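Local coordinates for protein NADH dehydrogenase, putative (Plasmodium falciparum, PDB 5JWC) that oxidises NADH by way of its bound FAD and, as a type II NADH dehydrogenase, probably passes the electrons on to ubiquinone, at residues V79-E84 with F503-D508; D112-C117 with K124-Y129; T242-D247 with E477-R482; S273-S278 with K285-Y290. One frame throughout, in Å; residues are numbered along the deposited sequence.

Contact 1: V79-E84 with F503-D508; sequences VNVCTE and FHFFID. With 4W0 (5-fluoro-3-methyl-2-{4-[4-(trifluoromethoxy)benzyl]phenyl}quinolin-4(1H)-one), chain K; TRT (fragment of triton X-100), chain T.
Asn80 and Val81, on a short and weakly bonded helical turn, meet His504, Phe505 and Asp508 on one side of a long C-terminal helix. Just before them Val79 turns away from that helix and lends its CG2 to the bound quinolone inhibitor, 3.6 Å from C12 of the ligand. Its carbonyl O closes the turn, taking Cys82 N from one face of its plane and the Thr83 hydroxyl (OG1 to Val79 O, 2.9 Å) from the other. Asn80 lays its CB almost centrally over the His504 imidazole, 3.3 Å from the ring centroid and 4° off the normal, a CH-pi contact that leaves the amide end beside the inhibitor. His504 NE2 is hydrogen-bonded to Lys511 NZ of the second subunit. Val81 presents both methyls to the helix: CG1, anti to the backbone N (chi1 -177°), touches the edge of the Phe505 ring at CD1, 3.7 Å away, while CG2 comes close to Asp508 OD2 and the backbone of His504. A short branched residue suits a place where the backbones come close, with CA of Val81 5.4 Å from CA of His504. Asp508 OD2 is held by Ser78 N, ahead of the turn. The turn is wedged between helix 158-174, where Ile158 and Leu162 back Val79, and helix 499-515; strand 83-85 follows it to pair with strand 62-64, and Phe505 lies against Tyr492 and Ile493 of helix 484-495.

Contact 2: D112-C117 with K124-Y129; sequences DKYINC and KVKLFY
Cys117 N donates to Val125 O at 2.7 Å and 172°, nearly straight, and the reverse bond from Val125 N to Cys117 O completes a hydrogen-bonded antiparallel pair. Ile115 and Leu127 form the next such pair, and Tyr129 N to Lys113 O adds a last rung at 3.0 Å. On the face that holds Tyr114, Asn116, Lys126 and Phe128, Lys126 stretches fully extended across the Tyr114 ring: CE stands 3.5 Å from the centroid, and NZ, at 4.0 Å and 21° off the normal, makes a cation-pi contact. A long chain with a charged end suits this exposed surface, since its methylenes cover the ring while the ammonium stays near solvent. A chi1 of 73° at Tyr114, with CG between backbone N and carbonyl carbon, sets the ring where that chain passes over it. Tyr114 CB lies over one face of the Phe128 ring, 3.5 Å from CD1, since the two residues are a non-hydrogen-bonded pair. Phe109 stacks on the tyrosine from the neighbouring strand. The other face is apolar, with Ile115 CG1 4.0 Å from Leu127 CB, and both press on Ile32 and Ile57. Lys113, with its positive phi, shares Phe109 with Tyr114 as a G1 beta bulge. Strands 99-109, 114-118 and 124-128 make an antiparallel meander at the rim of the mixed sheet, consistent with the FAD-binding domain of the pyridine nucleotide-disulphide oxidoreductase family.

Contact 3: T242-D247 with E477-R482; sequences TQNISD and ELKGGR
Thr242 and Glu477 reach for each other from opposite directions, the threonine from the start of a helix and the glutamate from an edge strand. The hydroxyl donates to the carboxylate, OG1 to Glu477 OE1 at 2.7 Å, but it arrives from above: it stands 61° out of the carboxylate plane. The methyl CG2 of Thr242 lies beside the same group, 3.5 Å from Glu477 CD, so both branches of the threonine face the carboxylate. A chi1 of 68° places OG1 between the backbone N and the carbonyl carbon, where the hydroxyl can also serve the helix: Ile245 N donates to Thr242 OG1 at 3.3 Å, making Thr242 the N-cap. Threonine suits this post because one small group caps the turn and still has a proton to give. Within the same first turn, the helix meets Lys479 through carbon alone. Ile245 CG1 lies 4.0 Å from Lys479 CG, the two side chains crossing at a slant, and Asn244 CB faces Lys479 CD at 4.1 Å; the aliphatic part of the lysine thus lines the helix. Beneath, Ile245 rests on Val470 of the adjoining strand 468-473, a buried place fit for a branched hydrocarbon. Several of the residues, Thr242 and Glu477 among them, also touch a crystal neighbour. The chemistry is that of a relay from carboxylate to hydroxyl to helix amide: the negative charge sits by the N-terminal end of helix 243-255, where the helix dipole would probably favour it and help keep Glu477 ionised.

Contact 4: S273-S278 with K285-Y290; sequences SFHIQS and KKKLSY
Leu288 sits over one face of the Phe274 ring, its CB 4.2 Å from the centroid and its CD2 3.7 Å from Phe274 CZ. A chi1 of 62° at Phe274 holds CG between backbone N and carbonyl carbon, which brings the ring under Leu288. Tyr290 comes to the edge of the same ring, CD1 to Phe274 CD1 at 3.6 Å, with the two ring planes inclined at 60°. Beside them Ile276 CG1 packs on Lys286 CB at 3.9 Å, so this side is largely hydrocarbon, although the end of Lys286 leads away to a salt bridge with Glu284. On the other side the methylenes of Lys287 run over the imidazole of His275, CG 3.5 Å from NE2, and the chain bends to give Ser273 OG a weak bond from NZ; a flexible residue suits such a surface. Four backbone bonds hold these groups, two between Phe274 and Leu288 and two between Ile276 and Lys286; Ile276 N reaches Lys286 O at 2.8 Å. Farther out, the Tyr290 hydroxyl is held by Asp270 O, while Leu261 backs Ile276 and Leu288. With strand 264-269 the hairpin forms a three-stranded antiparallel meander laid against a parallel sheet, as in the NADH-binding domain of two-dinucleotide-domain flavoproteins.

Contacts 2 and 4 are local hairpins, each part of a three-stranded meander, one on the mixed sheet of the FAD-binding region and the other beside the five-stranded parallel sheet; their centres lie about 48 Å apart. Contacts 1 and 3 are long-range, tying the C-terminal region back to the oxidoreductase part at two places about 27 Å apart, centre to centre. Along the chain contact 1 encloses all the others and contact 3 encloses contact 4, while contact 2 closes before contact 3 opens. None touches another; even contacts 1 and 3 stay about 13 Å apart at their nearest atoms. C-terminal residues thus pack against what are probably both dinucleotide-binding parts, at contact 1 beside inhibitor.

Contact 1: V79-E84 with F503-D508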
# COMPACT_ATOMS: atom_id res chain seq x y z
N VAL A 79 6.54 2.58 -2.09
CA VAL A 79 6.81 2.85 -0.70
C VAL A 79 8.09 2.17 -0.21
O VAL A 79 8.76 2.70 0.67
CB VAL A 79 5.60 2.43 0.16
CG1 VAL A 79 5.92 2.50 1.66
CG2 VAL A 79 4.44 3.36 -0.13
N ASN A 80 8.44 1.02 -0.77
CA ASN A 80 9.67 0.34 -0.33
C ASN A 80 10.95 1.14 -0.63
O ASN A 80 11.98 0.94 0.04
CB ASN A 80 9.77 -1.06 -0.95
CG ASN A 80 8.71 -2.02 -0.39
OD1 ASN A 80 7.86 -2.52 -1.12
ND2 ASN A 80 8.74 -2.23 0.93
N VAL A 81 10.90 2.01 -1.64
CA VAL A 81 12.03 2.88 -1.95
C VAL A 81 12.12 4.01 -0.94
O VAL A 81 13.22 4.46 -0.62
CB VAL A 81 11.95 3.50 -3.38
CG1 VAL A 81 13.21 4.34 -3.68
CG2 VAL A 81 11.79 2.44 -4.42
N CYS A 82 10.97 4.43 -0.43
CA CYS A 82 10.88 5.68 0.33
C CYS A 82 10.86 5.53 1.86
O CYS A 82 10.70 6.53 2.57
CB CYS A 82 9.61 6.43 -0.07
SG CYS A 82 9.47 6.85 -1.78
N THR A 83 10.98 4.31 2.37
CA THR A 83 10.92 4.10 3.82
C THR A 83 12.02 3.17 4.31
O THR A 83 12.60 2.39 3.54
CB THR A 83 9.57 3.49 4.27
OG1 THR A 83 9.29 2.35 3.45
CG2 THR A 83 8.41 4.47 4.13
N GLU A 84 12.30 3.28 5.60
CA GLU A 84 13.11 2.29 6.32
C GLU A 84 12.44 2.00 7.65
O GLU A 84 12.06 2.92 8.36
CB GLU A 84 14.54 2.79 6.58
CG GLU A 84 15.31 3.27 5.37
CD GLU A 84 15.77 2.13 4.47
OE1 GLU A 84 16.45 2.40 3.45
OE2 GLU A 84 15.46 0.97 4.78
N PHE A 503 17.85 -1.62 -4.03
CA PHE A 503 17.28 -2.72 -4.79
C PHE A 503 15.92 -2.28 -5.37
O PHE A 503 15.69 -2.33 -6.57
CB PHE A 503 17.11 -3.96 -3.88
CG PHE A 503 16.40 -5.11 -4.53
CD1 PHE A 503 17.08 -5.99 -5.34
CD2 PHE A 503 15.03 -5.30 -4.34
CE1 PHE A 503 16.42 -7.06 -5.95
CE2 PHE A 503 14.37 -6.36 -4.94
CZ PHE A 503 15.07 -7.24 -5.75
N HIS A 504 15.05 -1.78 -4.50
CA HIS A 504 13.73 -1.33 -4.95
C HIS A 504 13.79 -0.14 -5.92
O HIS A 504 13.01 -0.06 -6.88
CB HIS A 504 12.87 -0.97 -3.74
CG HIS A 504 12.32 -2.17 -3.03
ND1 HIS A 504 11.21 -2.84 -3.49
CD2 HIS A 504 12.72 -2.81 -1.91
CE1 HIS A 504 10.95 -3.85 -2.66
NE2 HIS A 504 11.85 -3.85 -1.70
N PHE A 505 14.71 0.78 -5.66
CA PHE A 505 14.93 1.93 -6.55
C PHE A 505 15.17 1.45 -7.99
O PHE A 505 14.55 1.93 -8.94
CB PHE A 505 16.13 2.73 -6.04
CG PHE A 505 16.33 4.06 -6.70
CD1 PHE A 505 15.52 5.15 -6.40
CD2 PHE A 505 17.40 4.26 -7.56
CE1 PHE A 505 15.75 6.39 -6.99
CE2 PHE A 505 17.63 5.50 -8.15
CZ PHE A 505 16.82 6.57 -7.86
N PHE A 506 16.07 0.49 -8.14
CA PHE A 506 16.39 -0.04 -9.45
C PHE A 506 15.20 -0.79 -10.06
O PHE A 506 14.85 -0.60 -11.23
CB PHE A 506 17.63 -0.94 -9.34
CG PHE A 506 18.03 -1.57 -10.64
CD1 PHE A 506 18.79 -0.88 -11.55
CD2 PHE A 506 17.65 -2.86 -10.96
CE1 PHE A 506 19.17 -1.46 -12.76
CE2 PHE A 506 18.02 -3.45 -12.16
CZ PHE A 506 18.78 -2.73 -13.07
N ILE A 507 14.57 -1.65 -9.26
CA ILE A 507 13.45 -2.48 -9.74
C ILE A 507 12.28 -1.61 -10.19
O ILE A 507 11.67 -1.86 -11.23
CB ILE A 507 12.95 -3.46 -8.66
CG1 ILE A 507 14.01 -4.52 -8.34
CG2 ILE A 507 11.61 -4.12 -9.08
CD1 ILE A 507 14.56 -5.25 -9.57
N ASP A 508 11.98 -0.57 -9.41
CA ASP A 508 10.88 0.32 -9.74
C ASP A 508 11.07 0.99 -11.10
O ASP A 508 10.11 1.18 -11.84
CB ASP A 508 10.69 1.38 -8.66
CG ASP A 508 9.85 0.88 -7.49
OD1 ASP A 508 9.39 -0.29 -7.54
OD2 ASP A 508 9.64 1.66 -6.53
C1 4W0 K . 1.93 -6.96 1.96
C2 4W0 K . 1.66 -5.62 2.30
C3 4W0 K . 2.63 -4.64 2.03
C4 4W0 K . 3.87 -4.95 1.42
C5 4W0 K . 4.12 -6.28 1.09
C6 4W0 K . 3.18 -7.28 1.35
O1 4W0 K . 0.37 5.90 7.80
C7 4W0 K . 4.90 -3.87 1.14
C8 4W0 K . 4.59 -2.50 1.49
C9 4W0 K . 3.28 -2.22 2.15
C10 4W0 K . 2.77 -0.87 2.50
C11 4W0 K . 2.65 -0.01 1.42
C12 4W0 K . 2.16 1.26 1.61
C13 4W0 K . 1.77 1.61 2.88
C14 4W0 K . 1.85 0.75 3.96
C15 4W0 K . 2.35 -0.52 3.76
O2 4W0 K . 5.98 -4.13 0.63
N 4W0 K . 2.32 -3.25 2.38
C16 4W0 K . 1.22 2.99 2.98
C17 4W0 K . 1.03 3.72 4.27
C18 4W0 K . 2.10 4.00 5.11
C19 4W0 K . 1.88 4.72 6.27
C20 4W0 K . 0.61 5.17 6.60
C21 4W0 K . -0.45 4.89 5.74
C22 4W0 K . -0.24 4.17 4.57
C23 4W0 K . 5.60 -1.42 1.20
F1 4W0 K . 5.28 -6.59 0.52
C24 4W0 K . 0.58 5.34 9.10
F2 4W0 K . 0.53 4.00 8.98
F3 4W0 K . -0.38 5.73 9.96
F4 4W0 K . 1.74 5.80 9.65
O21 TRT T . 22.36 -6.49 2.65
C20 TRT T . 21.99 -7.85 2.54
C19 TRT T . 22.44 -8.43 1.19
O18 TRT T . 21.75 -7.77 0.09
C17 TRT T . 22.42 -6.63 -0.41
C16 TRT T . 22.36 -6.59 -1.97
O15 TRT T . 23.06 -5.37 -2.35
C12 TRT T . 22.69 -4.80 -3.62
C13 TRT T . 21.34 -4.49 -3.90
C14 TRT T . 21.00 -3.92 -5.13
C11 TRT T . 23.70 -4.54 -4.56
C10 TRT T . 23.35 -3.97 -5.79
C9 TRT T . 22.01 -3.63 -6.06
C6 TRT T . 21.66 -3.08 -7.43
C8 TRT T . 20.44 -2.15 -7.41
C7 TRT T . 22.84 -2.34 -8.06
C5 TRT T . 21.57 -4.51 -8.09
C1 TRT T . 20.40 -5.17 -8.92
C2 TRT T . 18.94 -4.85 -8.53
C4 TRT T . 20.68 -4.80 -10.37
C3 TRT T . 20.55 -6.67 -8.72

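Contact 2: D112-C117 with K124-Y129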
# COMPACT_ATOMS: atom_id res chain seq x y z
N ASP A 112 14.11 17.87 35.98
CA ASP A 112 14.10 16.52 36.52
C ASP A 112 14.55 15.44 35.52
O ASP A 112 14.54 14.26 35.86
CB ASP A 112 12.71 16.20 37.07
CG ASP A 112 12.34 17.10 38.24
OD1 ASP A 112 13.19 17.29 39.14
OD2 ASP A 112 11.20 17.63 38.26
N LYS A 113 14.95 15.86 34.31
CA LYS A 113 15.54 14.96 33.31
C LYS A 113 14.67 13.77 32.93
O LYS A 113 15.14 12.63 32.86
CB LYS A 113 16.91 14.49 33.81
CG LYS A 113 17.84 15.68 34.06
CD LYS A 113 19.24 15.30 34.52
CE LYS A 113 19.74 14.02 33.94
NZ LYS A 113 21.02 13.64 34.62
N TYR A 114 13.39 14.03 32.70
CA TYR A 114 12.50 13.04 32.13
C TYR A 114 11.53 13.68 31.14
O TYR A 114 11.40 14.91 31.08
CB TYR A 114 11.72 12.29 33.23
CG TYR A 114 10.63 13.09 33.90
CD1 TYR A 114 10.88 13.80 35.07
CD2 TYR A 114 9.35 13.13 33.38
CE1 TYR A 114 9.88 14.55 35.69
CE2 TYR A 114 8.34 13.87 33.98
CZ TYR A 114 8.61 14.57 35.14
OH TYR A 114 7.59 15.30 35.72
N ILE A 115 10.85 12.84 30.37
CA ILE A 115 9.83 13.29 29.44
C ILE A 115 8.51 12.57 29.70
O ILE A 115 8.51 11.45 30.21
CB ILE A 115 10.22 13.04 27.95
CG1 ILE A 115 10.48 11.55 27.71
CG2 ILE A 115 11.44 13.88 27.55
CD1 ILE A 115 10.73 11.18 26.24
N ASN A 116 7.41 13.21 29.36
CA ASN A 116 6.12 12.54 29.27
C ASN A 116 5.74 12.25 27.82
O ASN A 116 5.81 13.13 26.96
CB ASN A 116 5.01 13.39 29.89
CG ASN A 116 5.02 13.33 31.41
OD1 ASN A 116 5.61 12.43 32.00
ND2 ASN A 116 4.34 14.28 32.03
N CYS A 117 5.32 11.01 27.57
CA CYS A 117 4.84 10.60 26.25
C CYS A 117 3.43 10.02 26.33
O CYS A 117 2.96 9.69 27.42
CB CYS A 117 5.77 9.55 25.64
SG CYS A 117 7.50 10.06 25.53
N LYS A 124 -0.42 7.52 29.22
CA LYS A 124 0.77 8.28 29.54
C LYS A 124 1.94 7.39 29.90
O LYS A 124 1.79 6.37 30.59
CB LYS A 124 0.48 9.25 30.69
CG LYS A 124 1.67 10.13 31.06
CD LYS A 124 1.29 11.19 32.09
CE LYS A 124 2.52 11.63 32.88
NZ LYS A 124 2.26 12.79 33.79
N VAL A 125 3.11 7.76 29.41
CA VAL A 125 4.34 7.04 29.69
C VAL A 125 5.40 8.05 30.14
O VAL A 125 5.57 9.10 29.51
CB VAL A 125 4.85 6.27 28.46
CG1 VAL A 125 6.04 5.40 28.83
CG2 VAL A 125 3.72 5.44 27.85
N LYS A 126 6.09 7.73 31.23
CA LYS A 126 7.11 8.61 31.77
C LYS A 126 8.47 7.97 31.59
O LYS A 126 8.66 6.80 31.91
CB LYS A 126 6.82 8.93 33.24
CG LYS A 126 7.88 9.74 33.96
CD LYS A 126 7.32 10.29 35.28
CE LYS A 126 8.40 10.96 36.13
NZ LYS A 126 7.79 11.67 37.31
N LEU A 127 9.43 8.73 31.06
CA LEU A 127 10.73 8.16 30.73
C LEU A 127 11.86 9.09 31.14
O LEU A 127 11.82 10.28 30.86
CB LEU A 127 10.82 7.86 29.22
CG LEU A 127 9.83 6.81 28.70
CD1 LEU A 127 9.80 6.77 27.18
CD2 LEU A 127 10.19 5.44 29.26
N PHE A 128 12.87 8.54 31.80
CA PHE A 128 14.01 9.31 32.24
C PHE A 128 15.14 9.25 31.23
O PHE A 128 15.26 8.26 30.51
CB PHE A 128 14.50 8.80 33.60
CG PHE A 128 13.60 9.17 34.74
CD1 PHE A 128 13.75 10.39 35.39
CD2 PHE A 128 12.62 8.30 35.18
CE1 PHE A 128 12.93 10.73 36.44
CE2 PHE A 128 11.79 8.64 36.24
CZ PHE A 128 11.94 9.86 36.87
N TYR A 129 15.97 10.28 31.20
CA TYR A 129 17.11 10.32 30.28
C TYR A 129 18.34 10.95 30.92
O TYR A 129 18.22 11.75 31.84
CB TYR A 129 16.74 11.10 29.00
CG TYR A 129 16.44 12.56 29.25
CD1 TYR A 129 17.46 13.51 29.33
CD2 TYR A 129 15.13 13.00 29.39
CE1 TYR A 129 17.18 14.84 29.56
CE2 TYR A 129 14.84 14.33 29.61
CZ TYR A 129 15.87 15.24 29.70
OH TYR A 129 15.57 16.57 29.92
O HOH W 1 4.33 15.29 34.99

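Contact 3: T242-D247 with E477-R482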
# COMPACT_ATOMS: atom_id res chain seq x y z
N THR A 242 19.09 28.76 -9.60
CA THR A 242 19.52 29.88 -10.45
C THR A 242 18.43 30.39 -11.38
O THR A 242 17.45 29.67 -11.69
CB THR A 242 20.72 29.49 -11.29
OG1 THR A 242 20.33 28.52 -12.26
CG2 THR A 242 21.84 28.93 -10.40
N GLN A 243 18.59 31.62 -11.85
CA GLN A 243 17.60 32.25 -12.70
C GLN A 243 17.43 31.47 -13.99
O GLN A 243 16.32 31.32 -14.49
CB GLN A 243 17.98 33.71 -12.98
CG GLN A 243 16.94 34.49 -13.79
CD GLN A 243 15.57 34.54 -13.11
OE1 GLN A 243 15.45 34.92 -11.94
NE2 GLN A 243 14.53 34.14 -13.84
N ASN A 244 18.52 30.95 -14.54
CA ASN A 244 18.44 30.13 -15.74
C ASN A 244 17.63 28.85 -15.50
O ASN A 244 16.88 28.40 -16.38
CB ASN A 244 19.84 29.78 -16.27
CG ASN A 244 20.43 30.89 -17.12
OD1 ASN A 244 19.71 31.67 -17.73
ND2 ASN A 244 21.75 30.95 -17.18
N ILE A 245 17.80 28.24 -14.32
CA ILE A 245 17.02 27.05 -13.98
C ILE A 245 15.54 27.40 -13.84
O ILE A 245 14.67 26.69 -14.37
CB ILE A 245 17.56 26.35 -12.71
CG1 ILE A 245 18.81 25.55 -13.09
CG2 ILE A 245 16.49 25.41 -12.09
CD1 ILE A 245 19.57 24.98 -11.93
N SER A 246 15.24 28.50 -13.15
CA SER A 246 13.85 28.96 -13.04
C SER A 246 13.19 29.21 -14.40
O SER A 246 12.05 28.79 -14.63
CB SER A 246 13.78 30.24 -12.20
OG SER A 246 14.20 30.00 -10.88
N ASP A 247 13.90 29.85 -15.31
CA ASP A 247 13.33 30.13 -16.64
C ASP A 247 13.12 28.84 -17.42
O ASP A 247 12.12 28.67 -18.10
CB ASP A 247 14.21 31.07 -17.47
CG ASP A 247 14.44 32.41 -16.82
OD1 ASP A 247 13.58 32.87 -16.04
OD2 ASP A 247 15.49 33.02 -17.12
N GLU A 477 25.87 23.84 -13.08
CA GLU A 477 24.41 23.82 -13.20
C GLU A 477 24.02 22.82 -14.28
O GLU A 477 24.65 22.76 -15.35
CB GLU A 477 23.79 25.17 -13.57
CG GLU A 477 24.15 26.34 -12.68
CD GLU A 477 23.55 27.63 -13.21
OE1 GLU A 477 22.41 27.57 -13.76
OE2 GLU A 477 24.21 28.69 -13.09
N LEU A 478 22.99 22.03 -13.99
CA LEU A 478 22.43 21.10 -14.96
C LEU A 478 21.05 21.62 -15.39
O LEU A 478 20.22 22.02 -14.55
CB LEU A 478 22.35 19.70 -14.35
CG LEU A 478 21.69 18.59 -15.15
CD1 LEU A 478 22.41 18.34 -16.47
CD2 LEU A 478 21.67 17.32 -14.31
N LYS A 479 20.81 21.64 -16.69
CA LYS A 479 19.55 22.17 -17.19
C LYS A 479 18.91 21.23 -18.21
O LYS A 479 18.81 21.55 -19.39
CB LYS A 479 19.74 23.57 -17.78
CG LYS A 479 20.21 24.60 -16.74
CD LYS A 479 20.73 25.90 -17.37
CE LYS A 479 21.96 25.65 -18.20
NZ LYS A 479 22.41 26.91 -18.85
N GLY A 480 18.49 20.06 -17.74
CA GLY A 480 17.84 19.09 -18.60
C GLY A 480 18.80 18.36 -19.53
O GLY A 480 19.99 18.29 -19.27
N GLY A 481 18.27 17.80 -20.61
CA GLY A 481 19.07 17.03 -21.54
C GLY A 481 18.96 15.53 -21.31
O GLY A 481 18.53 15.10 -20.24
N ARG A 482 19.38 14.77 -22.31
CA ARG A 482 19.24 13.31 -22.34
C ARG A 482 19.84 12.59 -21.14
O ARG A 482 19.33 11.57 -20.70
CB ARG A 482 19.88 12.77 -23.63
CG ARG A 482 19.75 11.26 -23.80
CD ARG A 482 20.40 10.81 -25.11
NE ARG A 482 19.74 11.44 -26.25
CZ ARG A 482 18.65 10.97 -26.86
NH1 ARG A 482 18.07 9.86 -26.44
NH2 ARG A 482 18.13 11.62 -27.89

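Contact 4: S273-S278 with K285-Y290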
# COMPACT_ATOMS: atom_id res chain seq x y z
N SER A 273 -14.04 25.39 -5.38
CA SER A 273 -13.23 26.43 -6.00
C SER A 273 -12.32 27.09 -4.98
O SER A 273 -12.54 26.96 -3.77
CB SER A 273 -14.12 27.47 -6.68
OG SER A 273 -15.10 27.96 -5.79
N PHE A 274 -11.26 27.75 -5.45
CA PHE A 274 -10.43 28.56 -4.56
C PHE A 274 -10.18 29.93 -5.19
O PHE A 274 -10.40 30.13 -6.39
CB PHE A 274 -9.11 27.84 -4.21
CG PHE A 274 -8.23 27.56 -5.39
CD1 PHE A 274 -8.41 26.42 -6.16
CD2 PHE A 274 -7.19 28.41 -5.72
CE1 PHE A 274 -7.60 26.14 -7.25
CE2 PHE A 274 -6.38 28.14 -6.80
CZ PHE A 274 -6.58 27.01 -7.57
N HIS A 275 -9.74 30.88 -4.37
CA HIS A 275 -9.49 32.22 -4.87
C HIS A 275 -8.01 32.54 -4.83
O HIS A 275 -7.32 32.27 -3.85
CB HIS A 275 -10.26 33.27 -4.07
CG HIS A 275 -11.70 33.38 -4.46
ND1 HIS A 275 -12.69 32.59 -3.91
CD2 HIS A 275 -12.31 34.17 -5.37
CE1 HIS A 275 -13.85 32.90 -4.46
NE2 HIS A 275 -13.65 33.85 -5.35
N ILE A 276 -7.51 33.12 -5.90
CA ILE A 276 -6.16 33.63 -5.86
C ILE A 276 -6.07 35.15 -6.06
O ILE A 276 -6.96 35.76 -6.63
CB ILE A 276 -5.24 32.95 -6.91
CG1 ILE A 276 -5.79 33.10 -8.34
CG2 ILE A 276 -5.02 31.48 -6.51
CD1 ILE A 276 -4.90 32.47 -9.42
N GLN A 277 -4.95 35.70 -5.64
CA GLN A 277 -4.68 37.11 -5.56
C GLN A 277 -3.33 37.44 -6.25
O GLN A 277 -2.31 36.76 -6.04
CB GLN A 277 -4.79 37.44 -4.10
CG GLN A 277 -4.33 38.81 -3.69
CD GLN A 277 -5.39 39.56 -2.81
OE1 GLN A 277 -6.06 39.01 -1.92
NE2 GLN A 277 -5.43 40.91 -3.03
N SER A 278 -3.38 38.37 -7.21
CA SER A 278 -2.16 38.80 -7.89
C SER A 278 -1.20 39.42 -6.88
O SER A 278 -1.60 40.15 -5.96
CB SER A 278 -2.45 39.81 -9.00
OG SER A 278 -1.23 40.28 -9.56
N LYS A 285 -8.16 39.56 -8.43
CA LYS A 285 -8.42 38.26 -7.84
C LYS A 285 -8.97 37.36 -8.93
O LYS A 285 -9.48 37.85 -9.93
CB LYS A 285 -9.41 38.36 -6.68
CG LYS A 285 -8.92 39.13 -5.47
CD LYS A 285 -10.10 39.45 -4.55
CE LYS A 285 -9.62 40.13 -3.27
NZ LYS A 285 -8.78 41.32 -3.59
N LYS A 286 -8.84 36.05 -8.75
CA LYS A 286 -9.47 35.11 -9.67
C LYS A 286 -10.05 33.95 -8.87
O LYS A 286 -9.49 33.55 -7.85
CB LYS A 286 -8.48 34.58 -10.72
CG LYS A 286 -7.52 35.62 -11.30
CD LYS A 286 -7.97 36.18 -12.67
CE LYS A 286 -7.37 37.57 -12.93
NZ LYS A 286 -8.40 38.63 -13.09
N LYS A 287 -11.19 33.45 -9.33
CA LYS A 287 -11.83 32.29 -8.74
C LYS A 287 -11.58 31.15 -9.71
O LYS A 287 -11.74 31.32 -10.92
CB LYS A 287 -13.33 32.53 -8.54
CG LYS A 287 -14.10 31.42 -7.82
CD LYS A 287 -15.57 31.83 -7.65
CE LYS A 287 -16.48 30.64 -7.35
NZ LYS A 287 -16.48 29.59 -8.41
N LEU A 288 -11.14 30.01 -9.19
CA LEU A 288 -10.78 28.85 -10.02
C LEU A 288 -11.47 27.59 -9.51
O LEU A 288 -11.41 27.31 -8.30
CB LEU A 288 -9.27 28.62 -10.00
CG LEU A 288 -8.37 29.21 -11.08
CD1 LEU A 288 -8.63 30.67 -11.23
CD2 LEU A 288 -6.92 28.98 -10.69
N SER A 289 -12.07 26.82 -10.40
CA SER A 289 -12.60 25.51 -10.02
C SER A 289 -11.48 24.49 -9.93
O SER A 289 -10.43 24.64 -10.58
CB SER A 289 -13.67 25.04 -11.01
OG SER A 289 -14.80 25.88 -10.95
N TYR A 290 -11.67 23.48 -9.10
CA TYR A 290 -10.64 22.44 -8.95
C TYR A 290 -11.24 21.11 -8.51
O TYR A 290 -12.28 21.09 -7.85
CB TYR A 290 -9.59 22.88 -7.93
CG TYR A 290 -10.03 22.74 -6.49
CD1 TYR A 290 -10.75 23.76 -5.85
CD2 TYR A 290 -9.73 21.60 -5.76
CE1 TYR A 290 -11.14 23.63 -4.53
CE2 TYR A 290 -10.12 21.47 -4.44
CZ TYR A 290 -10.82 22.48 -3.83
OH TYR A 290 -11.21 22.35 -2.51